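Local coordinates for ribose ABC transporter, substrate binding protein (Conexibacter woesei, PDB 4KQ9), which probably binds a sugar, perhaps ribose, outside the membrane and delivers it to an ABC importer, as its relatives do, at residues Thr132-Asn137 with Gln182-Arg187; Gly251-Asp256 with Arg270-Pro275. The protein carries 1 engineered substitution. One frame throughout, in Å; residues are numbered along the deposited sequence.

Contact 1: Thr132-Asn137 with Gln182-Arg187; sequences TVAMVN and QNILTR
Ile-184, on the inner side of helix 174-187, lays its branched side chain against Ala-134 and Val-136 of strand 132-136. The two strand residues alternate with Met-135 (selenomethionine), so both turn to the helix while Met-135 points away from it, and its side chain touches Arg-153 of helix 143-159. Followed outward, Ile-184 begins with CB, still 5.0 Å from Ala-134 CB. There the chain forks. The short branch, CG2, is anti to the backbone N and comes to 4.0 Å from Ala-134 CB. The long branch leaves through CG1, anti to the carbonyl carbon (chi1 -76°), and continues extended (chi2 161°). CG1 itself remains 4.9 Å from Val-136 CG2, but CD1 beyond it lies 3.4 Å from that Val-136 CG2, tighter than usual for two carbons, and also 4.1 Å from Ala-134 CB. Both ends of the fork thus reach the alanine methyl, from the same side, and the longer arm runs across the valine at a slant. Val-136 presents CG2 because CG1 takes the place anti to the backbone N. The contact is buried and wholly apolar; the polar bonds lie beside it. Near the helix end, Thr-186 OG1 donates to Asn-183 O at 2.7 Å, tilted slightly from the carbonyl plane. One face of the Arg-187 guanidinium lies over the same Asn-183 O, while its NE forms a salt bridge with Asp-165 of strand 162-167, a residue that the Ile-184 side chain also touches. Since helix 174-187 links strand 162-167 to strand 193-196, passing over strand 132-136 between them, this is the helix-on-sheet packing of a beta-alpha-beta crossover, typical of the Rossmann-like lobes of periplasmic sugar-binding proteins.

Contact 2: Gly251-Asp256 with Arg270-Pro275; sequences GGIAID and RRIFTP
Ile-253 sets CG1 anti to its carbonyl carbon (chi1 -75°) and then runs extended (chi2 168°), sending CD1 to Thr-274, whose own first torsion (chi1 47°) offers the methyl CG2 and tucks OG1 between the backbone N and the carbonyl carbon. The contact belongs to the parallel sheet of one alpha/beta lobe of a periplasmic binding protein: helix 247-264 packs on strand 271-273, an edge strand, parallel to its neighbour 106-109. Of residues 251-256, Ile-253 alone touches residues 270-275; Gln-250 and Val-257 of the same helix add contacts to Thr-274 and Ile-272. Its short branch faces the strand, Ile-253 CG2 lying a loose 4.3 Å from Ile-272 CG2, and both isoleucines also rest on Val-108 of strand 106-109. Phe-273 points away from the helix, and its CE1 sits over one face of the Arg-271 guanidinium, offset toward the rim. That group reaches carbonyls of Phe-107, Gly-109 and Ser-110, tying the edge strand to the sheet. The Ile-253 and Thr-274 side chains cross at an angle, with Ile-253 CD1 3.9 Å from Thr-274 CG2; the same CD1 comes end-on to a corner of the Pro-275 ring, 4.0 Å from Pro-275 CD.

How the contacts relate
Contact 1 closes before contact 2 opens along the chain, and the two lie on opposite sides of its centre, with centres 36 Å and nearest atoms about 17 Å apart. They share no helix, strand or sheet. Residues 132-137 and 182-187 belong to the lobe built on the sheet of strands 162-167, 132-136, 193-196 and 220-222. Residues 270-275 return to the other lobe, adding an edge strand to a sheet whose remaining strands all come from the first 109 residues. Each contact therefore joins helix to sheet within its own lobe, consistent with the two-lobed solute-binding fold, in which the ligand is normally held in the cleft between lobes.

Contact 1: Thr132-Asn137 with Gln182-Arg187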
loop_
_atom_site.group_PDB
_atom_site.type_symbol
_atom_site.label_atom_id
_atom_site.label_comp_id
_atom_site.label_asym_id
_atom_site.label_seq_id
_atom_site.Cartn_x
_atom_site.Cartn_y
_atom_site.Cartn_z
ATOM N N THR A 132 9.332 25.119 -2.919
ATOM C CA THR A 132 8.276 24.881 -1.933
ATOM C C THR A 132 7.499 23.636 -2.418
ATOM O O THR A 132 7.635 23.234 -3.555
ATOM C CB THR A 132 7.227 25.993 -1.937
ATOM O OG1 THR A 132 6.790 26.183 -3.272
ATOM C CG2 THR A 132 7.722 27.364 -1.365
ATOM N N VAL A 133 6.640 23.105 -1.571
ATOM C CA VAL A 133 5.890 21.861 -1.873
ATOM C C VAL A 133 4.433 22.031 -1.431
ATOM O O VAL A 133 4.142 22.764 -0.475
ATOM C CB VAL A 133 6.523 20.661 -1.175
ATOM C CG1 VAL A 133 6.415 20.802 0.333
ATOM C CG2 VAL A 133 5.816 19.348 -1.563
ATOM N N ALA A 134 3.518 21.342 -2.110
ATOM C CA ALA A 134 2.177 21.181 -1.672
ATOM C C ALA A 134 1.853 19.703 -1.567
ATOM O O ALA A 134 2.474 18.839 -2.224
ATOM C CB ALA A 134 1.207 21.834 -2.644
HETATM N N MSE A 135 0.879 19.435 -0.717
HETATM C CA MSE A 135 0.481 18.059 -0.417
HETATM C C MSE A 135 -0.958 17.921 -0.730
HETATM O O MSE A 135 -1.792 18.707 -0.230
HETATM C CB MSE A 135 0.810 17.760 1.071
HETATM C CG MSE A 135 2.305 17.737 1.284
HETATM SE SE MSE A 135 2.670 17.288 3.213
HETATM C CE MSE A 135 1.859 15.458 3.307
ATOM N N VAL A 136 -1.261 16.930 -1.548
ATOM C CA VAL A 136 -2.628 16.539 -1.875
ATOM C C VAL A 136 -2.866 15.157 -1.295
ATOM O O VAL A 136 -2.523 14.103 -1.907
ATOM C CB VAL A 136 -2.900 16.597 -3.395
ATOM C CG1 VAL A 136 -4.309 16.043 -3.781
ATOM C CG2 VAL A 136 -2.729 18.033 -3.939
ATOM N N ASN A 137 -3.470 15.155 -0.134
ATOM C CA ASN A 137 -3.674 13.945 0.634
ATOM C C ASN A 137 -4.971 13.363 0.203
ATOM O O ASN A 137 -5.766 14.078 -0.379
ATOM C CB ASN A 137 -3.666 14.213 2.135
ATOM C CG ASN A 137 -2.358 14.777 2.660
ATOM O OD1 ASN A 137 -1.379 14.034 2.924
ATOM N ND2 ASN A 137 -2.340 16.088 2.898
ATOM N N GLN A 182 -5.540 21.986 -9.556
ATOM C CA GLN A 182 -5.827 23.222 -10.257
ATOM C C GLN A 182 -6.053 24.382 -9.274
ATOM O O GLN A 182 -5.516 25.427 -9.491
ATOM C CB GLN A 182 -6.924 23.080 -11.319
ATOM C CG GLN A 182 -8.182 22.400 -10.919
ATOM C CD GLN A 182 -9.264 22.428 -12.029
ATOM O OE1 GLN A 182 -9.024 22.204 -13.236
ATOM N NE2 GLN A 182 -10.454 22.732 -11.610
ATOM N N ASN A 183 -6.670 24.128 -8.125
ATOM C CA ASN A 183 -6.865 25.179 -7.093
ATOM C C ASN A 183 -5.579 25.580 -6.463
ATOM O O ASN A 183 -5.342 26.786 -6.286
ATOM C CB ASN A 183 -7.845 24.737 -6.053
ATOM C CG ASN A 183 -9.257 24.604 -6.620
ATOM O OD1 ASN A 183 -9.535 25.098 -7.706
ATOM N ND2 ASN A 183 -10.121 23.942 -5.909
ATOM N N ILE A 184 -4.730 24.600 -6.122
ATOM C CA ILE A 184 -3.422 24.899 -5.602
ATOM C C ILE A 184 -2.676 25.827 -6.528
ATOM O O ILE A 184 -2.042 26.779 -6.094
ATOM C CB ILE A 184 -2.571 23.604 -5.325
ATOM C CG1 ILE A 184 -3.040 22.938 -4.064
ATOM C CG2 ILE A 184 -1.075 23.938 -5.201
ATOM C CD1 ILE A 184 -2.624 21.445 -3.934
ATOM N N LEU A 185 -2.681 25.512 -7.798
ATOM C CA LEU A 185 -1.871 26.282 -8.746
ATOM C C LEU A 185 -2.448 27.689 -8.926
ATOM O O LEU A 185 -1.718 28.572 -9.302
ATOM C CB LEU A 185 -1.783 25.568 -10.098
ATOM C CG LEU A 185 -0.983 24.239 -10.078
ATOM C CD1 LEU A 185 -1.210 23.417 -11.330
ATOM C CD2 LEU A 185 0.509 24.541 -9.845
ATOM N N THR A 186 -3.743 27.894 -8.683
ATOM C CA THR A 186 -4.281 29.256 -8.794
ATOM C C THR A 186 -3.751 30.148 -7.649
ATOM O O THR A 186 -3.738 31.341 -7.771
ATOM C CB THR A 186 -5.790 29.308 -8.814
ATOM O OG1 THR A 186 -6.342 28.966 -7.522
ATOM C CG2 THR A 186 -6.392 28.449 -9.981
ATOM N N ARG A 187 -3.434 29.519 -6.517
ATOM C CA ARG A 187 -2.976 30.193 -5.305
ATOM C C ARG A 187 -1.453 30.208 -5.252
ATOM O O ARG A 187 -0.875 31.148 -4.727
ATOM C CB ARG A 187 -3.420 29.428 -4.080
ATOM C CG ARG A 187 -4.890 29.150 -3.928
ATOM C CD ARG A 187 -5.232 28.656 -2.530
ATOM N NE ARG A 187 -4.970 27.249 -2.333
ATOM C CZ ARG A 187 -5.864 26.269 -2.475
ATOM N NH1 ARG A 187 -7.165 26.489 -2.753
ATOM N NH2 ARG A 187 -5.467 25.020 -2.298
#

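Contact 2: Gly251-Asp256 with Arg270-Pro275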
loop_
_atom_site.group_PDB
_atom_site.type_symbol
_atom_site.label_atom_id
_atom_site.label_comp_id
_atom_site.label_asym_id
_atom_site.label_seq_id
_atom_site.Cartn_x
_atom_site.Cartn_y
_atom_site.Cartn_z
ATOM N N GLY A 251 2.109 -11.213 -0.515
ATOM C CA GLY A 251 1.356 -12.482 -0.508
ATOM C C GLY A 251 2.234 -13.668 -0.189
ATOM O O GLY A 251 1.858 -14.481 0.633
ATOM N N GLY A 252 3.440 -13.685 -0.743
ATOM C CA GLY A 252 4.414 -14.741 -0.472
ATOM C C GLY A 252 4.876 -14.731 0.979
ATOM O O GLY A 252 4.995 -15.751 1.627
ATOM N N ILE A 253 5.153 -13.555 1.483
ATOM C CA ILE A 253 5.656 -13.405 2.824
ATOM C C ILE A 253 4.600 -13.836 3.822
ATOM O O ILE A 253 4.925 -14.561 4.797
ATOM C CB ILE A 253 6.128 -11.942 3.088
ATOM C CG1 ILE A 253 7.455 -11.674 2.406
ATOM C CG2 ILE A 253 6.329 -11.674 4.571
ATOM C CD1 ILE A 253 7.817 -10.177 2.382
ATOM N N ALA A 254 3.360 -13.414 3.646
ATOM C CA ALA A 254 2.300 -13.833 4.554
ATOM C C ALA A 254 2.162 -15.357 4.618
ATOM O O ALA A 254 2.017 -15.930 5.724
ATOM C CB ALA A 254 0.959 -13.205 4.177
ATOM N N ILE A 255 2.259 -16.004 3.474
ATOM C CA ILE A 255 2.194 -17.465 3.418
ATOM C C ILE A 255 3.411 -18.071 4.148
ATOM O O ILE A 255 3.259 -18.964 4.875
ATOM C CB ILE A 255 2.117 -18.038 1.978
ATOM C CG1 ILE A 255 0.759 -17.818 1.346
ATOM C CG2 ILE A 255 2.382 -19.544 1.943
ATOM C CD1 ILE A 255 -0.378 -18.325 2.181
ATOM N N ASP A 256 4.598 -17.588 3.872
ATOM C CA ASP A 256 5.781 -18.071 4.544
ATOM C C ASP A 256 5.710 -17.909 6.085
ATOM O O ASP A 256 6.074 -18.769 6.778
ATOM C CB ASP A 256 7.029 -17.474 3.993
ATOM C CG ASP A 256 7.568 -18.243 2.783
ATOM O OD1 ASP A 256 7.262 -19.442 2.588
ATOM O OD2 ASP A 256 8.269 -17.609 2.040
ATOM N N ARG A 270 5.201 -9.616 15.527
ATOM C CA ARG A 270 3.822 -9.226 15.367
ATOM C C ARG A 270 3.613 -8.124 14.343
ATOM O O ARG A 270 2.499 -7.979 13.897
ATOM C CB ARG A 270 3.186 -8.863 16.713
ATOM C CG ARG A 270 3.201 -10.008 17.730
ATOM C CD ARG A 270 2.249 -9.688 18.881
ATOM N NE ARG A 270 0.852 -9.796 18.433
ATOM C CZ ARG A 270 -0.122 -8.954 18.779
ATOM N NH1 ARG A 270 0.146 -7.909 19.559
ATOM N NH2 ARG A 270 -1.366 -9.147 18.333
ATOM N N ARG A 271 4.680 -7.401 13.944
ATOM C CA ARG A 271 4.659 -6.469 12.837
ATOM C C ARG A 271 5.763 -6.847 11.881
ATOM O O ARG A 271 6.902 -6.910 12.282
ATOM C CB ARG A 271 4.751 -5.002 13.331
ATOM C CG ARG A 271 4.549 -3.960 12.283
ATOM C CD ARG A 271 3.100 -3.893 11.814
ATOM N NE ARG A 271 2.910 -2.864 10.796
ATOM C CZ ARG A 271 3.049 -2.982 9.472
ATOM N NH1 ARG A 271 3.392 -4.124 8.908
ATOM N NH2 ARG A 271 2.864 -1.929 8.684
ATOM N N ILE A 272 5.447 -7.119 10.617
ATOM C CA ILE A 272 6.521 -7.465 9.644
ATOM C C ILE A 272 6.334 -6.496 8.471
ATOM O O ILE A 272 5.311 -6.576 7.798
ATOM C CB ILE A 272 6.376 -8.923 9.180
ATOM C CG1 ILE A 272 6.602 -9.890 10.352
ATOM C CG2 ILE A 272 7.229 -9.190 7.953
ATOM C CD1 ILE A 272 6.135 -11.322 10.146
ATOM N N PHE A 273 7.258 -5.524 8.340
ATOM C CA PHE A 273 7.248 -4.541 7.275
ATOM C C PHE A 273 7.765 -5.239 6.026
ATOM O O PHE A 273 8.752 -5.954 6.078
ATOM C CB PHE A 273 8.178 -3.393 7.612
ATOM C CG PHE A 273 7.790 -2.633 8.825
ATOM C CD1 PHE A 273 6.565 -2.036 8.929
ATOM C CD2 PHE A 273 8.679 -2.496 9.874
ATOM C CE1 PHE A 273 6.213 -1.288 10.071
ATOM C CE2 PHE A 273 8.345 -1.743 11.015
ATOM C CZ PHE A 273 7.114 -1.116 11.113
ATOM N N THR A 274 7.024 -5.091 4.921
ATOM C CA THR A 274 7.327 -5.667 3.655
ATOM C C THR A 274 8.060 -4.650 2.794
ATOM O O THR A 274 7.893 -3.499 3.007
ATOM C CB THR A 274 6.011 -6.169 2.988
ATOM O OG1 THR A 274 4.980 -5.176 3.063
ATOM C CG2 THR A 274 5.488 -7.397 3.758
ATOM N N PRO A 275 8.863 -5.104 1.847
ATOM C CA PRO A 275 9.653 -4.236 1.008
ATOM C C PRO A 275 8.804 -3.286 0.163
ATOM O O PRO A 275 7.689 -3.577 -0.198
ATOM C CB PRO A 275 10.446 -5.181 0.113
ATOM C CG PRO A 275 10.141 -6.526 0.490
ATOM C CD PRO A 275 9.022 -6.504 1.490
#